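Glutamine cyclotransferase (PDB 3NOL) catalyses the cyclisation of N-terminal glutamine to pyroglutamate with release of ammonia, as a bacterial glutaminyl cyclase built as a beta-propeller. Local coordinates at residues F49-E57 and S66-S74. Sequence-based numbering, arbitrary orientation. Where two conformers were deposited one is given.
Sequences FYRNGYFYE and SIRKVDIES
Strands 54-61 and 64-70 form an antiparallel hairpin in one four-stranded blade of the beta-propeller. Phe55 pairs with Val70 and Glu57 with Arg68, each pair through two backbone hydrogen bonds; Val70 N to Phe55 O is 2.8 Å. Beyond the strand, Ile72 lies across the Phe55 ring. Ile72 CG1 sits over the ring centre, 3.7 Å from the centroid, and Ile72 CG2 reaches Phe55 CZ. The tip, Ile72 CD1, meets the edge of the Tyr50 ring at CE2 (3.5 Å). With an alanine at Phe55, Ile72 CG1 would lose the ring face it lies on, and a gap would probably open between Ile72 and Phe240. Water 1 links Gly53 O to Ile72 N. On the face opposite Phe55 and Val70, Lys69 is fully extended, with CG anti to the backbone N (chi1 -178°). It runs alongside Tyr56, and Lys69 CD lies 3.4 Å from Tyr56 OH. Lys69 CE lies over one face of the Tyr54 ring, toward its rim, and Lys69 NZ is 4.7 Å from the centroid, a cation-pi contact. Water 2 bridges Glu57 OE1 and Arg68 NH1. Glu57 OE2 is hydrogen-bonded to Thr45 and His39, and Arg68 NH1 forms a salt bridge with Asp40. Strand 44-51 flanks the hairpin on one side and strand 77-82 on the other, while Phe240 packs edge-to-face with Phe55.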
loop_
_atom_site.group_PDB
_atom_site.type_symbol
_atom_site.label_atom_id
_atom_site.label_comp_id
_atom_site.label_asym_id
_atom_site.label_seq_id
_atom_site.Cartn_x
_atom_site.Cartn_y
_atom_site.Cartn_z
ATOM N N PHE A 49 -4.360 3.758 -1.141
ATOM C CA PHE A 49 -5.357 3.064 -1.954
ATOM C C PHE A 49 -6.214 4.074 -2.712
ATOM O O PHE A 49 -6.187 5.268 -2.408
ATOM C CB PHE A 49 -6.193 2.065 -1.107
ATOM C CG PHE A 49 -7.076 2.714 -0.070
ATOM C CD1 PHE A 49 -6.667 2.787 1.263
ATOM C CD2 PHE A 49 -8.315 3.237 -0.415
ATOM C CE1 PHE A 49 -7.472 3.355 2.225
ATOM C CE2 PHE A 49 -9.144 3.825 0.561
ATOM C CZ PHE A 49 -8.714 3.889 1.889
ATOM N N TYR A 50 -6.958 3.566 -3.689
ATOM C CA TYR A 50 -7.875 4.368 -4.468
ATOM C C TYR A 50 -9.293 3.984 -4.069
ATOM O O TYR A 50 -9.633 2.803 -3.927
ATOM C CB TYR A 50 -7.650 4.055 -5.938
ATOM C CG TYR A 50 -8.708 4.640 -6.864
ATOM C CD1 TYR A 50 -9.930 3.990 -7.070
ATOM C CD2 TYR A 50 -8.447 5.818 -7.553
ATOM C CE1 TYR A 50 -10.888 4.529 -7.953
ATOM C CE2 TYR A 50 -9.371 6.356 -8.438
ATOM C CZ TYR A 50 -10.583 5.710 -8.630
ATOM O OH TYR A 50 -11.481 6.272 -9.503
ATOM N N ARG A 51 -10.134 4.982 -3.859
ATOM C CA ARG A 51 -11.545 4.710 -3.572
ATOM C C ARG A 51 -12.359 5.911 -3.969
ATOM O O ARG A 51 -11.931 7.064 -3.736
ATOM C CB ARG A 51 -11.772 4.376 -2.093
ATOM C CG ARG A 51 -13.231 3.949 -1.783
ATOM C CD ARG A 51 -13.391 3.319 -0.447
ATOM N NE ARG A 51 -14.763 2.876 -0.108
ATOM C CZ ARG A 51 -15.781 3.687 0.203
ATOM N NH1 ARG A 51 -16.957 3.185 0.549
ATOM N NH2 ARG A 51 -15.637 5.006 0.162
ATOM N N ASN A 52 -13.520 5.640 -4.577
ATOM C CA ASN A 52 -14.484 6.676 -4.961
ATOM C C ASN A 52 -13.849 7.872 -5.690
ATOM O O ASN A 52 -14.163 9.042 -5.413
ATOM C CB ASN A 52 -15.353 7.108 -3.764
ATOM C CG ASN A 52 -14.536 7.603 -2.570
ATOM O OD1 ASN A 52 -14.130 8.760 -2.505
ATOM N ND2 ASN A 52 -14.301 6.717 -1.618
ATOM N N GLY A 53 -12.943 7.555 -6.616
ATOM C CA GLY A 53 -12.316 8.565 -7.460
ATOM C C GLY A 53 -11.132 9.302 -6.862
ATOM O O GLY A 53 -10.499 10.111 -7.556
ATOM N N TYR A 54 -10.810 9.007 -5.600
ATOM C CA TYR A 54 -9.720 9.684 -4.896
ATOM C C TYR A 54 -8.647 8.731 -4.377
ATOM O O TYR A 54 -8.886 7.530 -4.267
ATOM C CB TYR A 54 -10.284 10.546 -3.749
ATOM C CG TYR A 54 -10.967 11.771 -4.287
ATOM C CD1 TYR A 54 -10.310 13.011 -4.306
ATOM C CD2 TYR A 54 -12.256 11.685 -4.842
ATOM C CE1 TYR A 54 -10.936 14.136 -4.836
ATOM C CE2 TYR A 54 -12.884 12.812 -5.382
ATOM C CZ TYR A 54 -12.215 14.023 -5.377
ATOM O OH TYR A 54 -12.810 15.153 -5.898
ATOM N N PHE A 55 -7.469 9.278 -4.067
ATOM C CA PHE A 55 -6.471 8.525 -3.304
ATOM C C PHE A 55 -6.736 8.706 -1.812
ATOM O O PHE A 55 -7.117 9.813 -1.365
ATOM C CB PHE A 55 -5.052 9.051 -3.570
ATOM C CG PHE A 55 -4.545 8.790 -4.964
ATOM C CD1 PHE A 55 -4.906 7.630 -5.661
ATOM C CD2 PHE A 55 -3.635 9.666 -5.548
ATOM C CE1 PHE A 55 -4.425 7.400 -6.953
ATOM C CE2 PHE A 55 -3.124 9.433 -6.843
ATOM C CZ PHE A 55 -3.520 8.309 -7.540
ATOM N N TYR A 56 -6.485 7.654 -1.047
ATOM C CA TYR A 56 -6.385 7.775 0.417
ATOM C C TYR A 56 -4.977 7.340 0.792
ATOM O O TYR A 56 -4.502 6.302 0.328
ATOM C CB TYR A 56 -7.434 6.907 1.106
ATOM C CG TYR A 56 -8.812 7.529 1.027
ATOM C CD1 TYR A 56 -9.300 8.303 2.085
ATOM C CD2 TYR A 56 -9.618 7.359 -0.108
ATOM C CE1 TYR A 56 -10.575 8.897 2.026
ATOM C CE2 TYR A 56 -10.902 7.944 -0.181
ATOM C CZ TYR A 56 -11.365 8.704 0.896
ATOM O OH TYR A 56 -12.621 9.289 0.814
ATOM N N GLU A 57 -4.314 8.168 1.580
ATOM C CA GLU A 57 -2.919 7.942 1.910
ATOM C C GLU A 57 -2.670 8.086 3.405
ATOM O O GLU A 57 -3.175 9.018 4.043
ATOM C CB GLU A 57 -2.045 8.933 1.142
ATOM C CG GLU A 57 -0.549 8.562 1.083
ATOM C CD GLU A 57 0.290 9.543 0.234
ATOM O OE1 GLU A 57 -0.297 10.409 -0.457
ATOM O OE2 GLU A 57 1.535 9.408 0.264
ATOM N N SER A 66 -0.420 11.061 9.526
ATOM C CA SER A 66 -1.731 11.539 9.087
ATOM C C SER A 66 -2.395 10.578 8.093
ATOM O O SER A 66 -1.709 9.823 7.395
ATOM C CB SER A 66 -1.579 12.920 8.435
ATOM O OG SER A 66 -1.352 13.939 9.404
ATOM N N ILE A 67 -3.729 10.650 8.026
ATOM C CA ILE A 67 -4.495 9.964 6.985
ATOM C C ILE A 67 -5.115 11.090 6.152
ATOM O O ILE A 67 -5.721 12.002 6.711
ATOM C CB ILE A 67 -5.620 9.039 7.575
ATOM C CG1 ILE A 67 -5.048 7.953 8.524
ATOM C CG2 ILE A 67 -6.479 8.446 6.436
ATOM C CD1 ILE A 67 -3.850 7.231 8.046
ATOM N N ARG A 68 -4.924 11.046 4.837
ATOM C CA ARG A 68 -5.456 12.104 3.972
ATOM C C ARG A 68 -6.233 11.575 2.780
ATOM O O ARG A 68 -5.889 10.526 2.230
ATOM C CB ARG A 68 -4.350 13.032 3.471
ATOM C CG ARG A 68 -3.176 12.316 2.818
ATOM C CD ARG A 68 -2.153 13.252 2.131
ATOM N NE ARG A 68 -1.742 14.363 2.994
ATOM C CZ ARG A 68 -0.603 15.053 2.884
ATOM N NH1 ARG A 68 0.326 14.762 1.940
ATOM N NH2 ARG A 68 -0.403 16.057 3.737
ATOM N N LYS A 69 -7.267 12.326 2.394
ATOM C CA LYS A 69 -7.957 12.130 1.119
ATOM C C LYS A 69 -7.351 13.112 0.117
ATOM O O LYS A 69 -7.309 14.310 0.386
ATOM C CB LYS A 69 -9.449 12.434 1.278
ATOM C CG LYS A 69 -10.233 12.211 0.022
ATOM C CD LYS A 69 -11.738 12.497 0.264
ATOM C CE LYS A 69 -12.563 12.326 -1.015
ATOM N NZ LYS A 69 -14.023 12.641 -0.794
ATOM N N VAL A 70 -6.910 12.599 -1.031
ATOM C CA VAL A 70 -6.093 13.366 -1.969
ATOM C C VAL A 70 -6.683 13.352 -3.395
ATOM O O VAL A 70 -7.026 12.282 -3.941
ATOM C CB VAL A 70 -4.624 12.806 -1.983
ATOM C CG1 VAL A 70 -3.779 13.516 -3.004
ATOM C CG2 VAL A 70 -3.989 12.907 -0.641
ATOM N N ASP A 71 -6.813 14.554 -3.965
ATOM C CA ASP A 71 -7.186 14.744 -5.373
ATOM C C ASP A 71 -6.093 14.170 -6.263
ATOM O O ASP A 71 -4.919 14.542 -6.114
ATOM C CB ASP A 71 -7.334 16.239 -5.692
ATOM C CG ASP A 71 -7.732 16.481 -7.135
ATOM O OD1 ASP A 71 -8.871 16.150 -7.511
ATOM O OD2 ASP A 71 -6.884 16.975 -7.906
ATOM N N ILE A 72 -6.464 13.257 -7.159
ATOM C CA ILE A 72 -5.479 12.558 -7.998
ATOM C C ILE A 72 -4.684 13.529 -8.871
ATOM O O ILE A 72 -3.448 13.504 -8.883
ATOM C CB ILE A 72 -6.115 11.450 -8.882
ATOM C CG1 ILE A 72 -6.693 10.335 -8.001
ATOM C CG2 ILE A 72 -5.068 10.876 -9.857
ATOM C CD1 ILE A 72 -7.453 9.253 -8.756
ATOM N N GLU A 73 -5.410 14.373 -9.610
ATOM C CA GLU A 73 -4.796 15.249 -10.623
ATOM C C GLU A 73 -3.819 16.280 -10.060
ATOM O O GLU A 73 -2.813 16.598 -10.702
ATOM C CB GLU A 73 -5.900 15.955 -11.420
ATOM C CG GLU A 73 -6.505 15.046 -12.472
ATOM C CD GLU A 73 -7.785 15.587 -13.094
ATOM O OE1 GLU A 73 -8.211 16.723 -12.779
ATOM O OE2 GLU A 73 -8.369 14.851 -13.913
ATOM N N SER A 74 -4.116 16.797 -8.865
ATOM C CA SER A 74 -3.339 17.891 -8.277
ATOM C C SER A 74 -2.430 17.423 -7.140
ATOM O O SER A 74 -1.488 18.127 -6.766
ATOM C CB SER A 74 -4.273 18.981 -7.745
ATOM O OG SER A 74 -4.953 18.529 -6.581
HETATM O O HOH W 1 -9.232 12.609 -7.635
HETATM O O HOH W 2 0.488 12.994 -0.304
#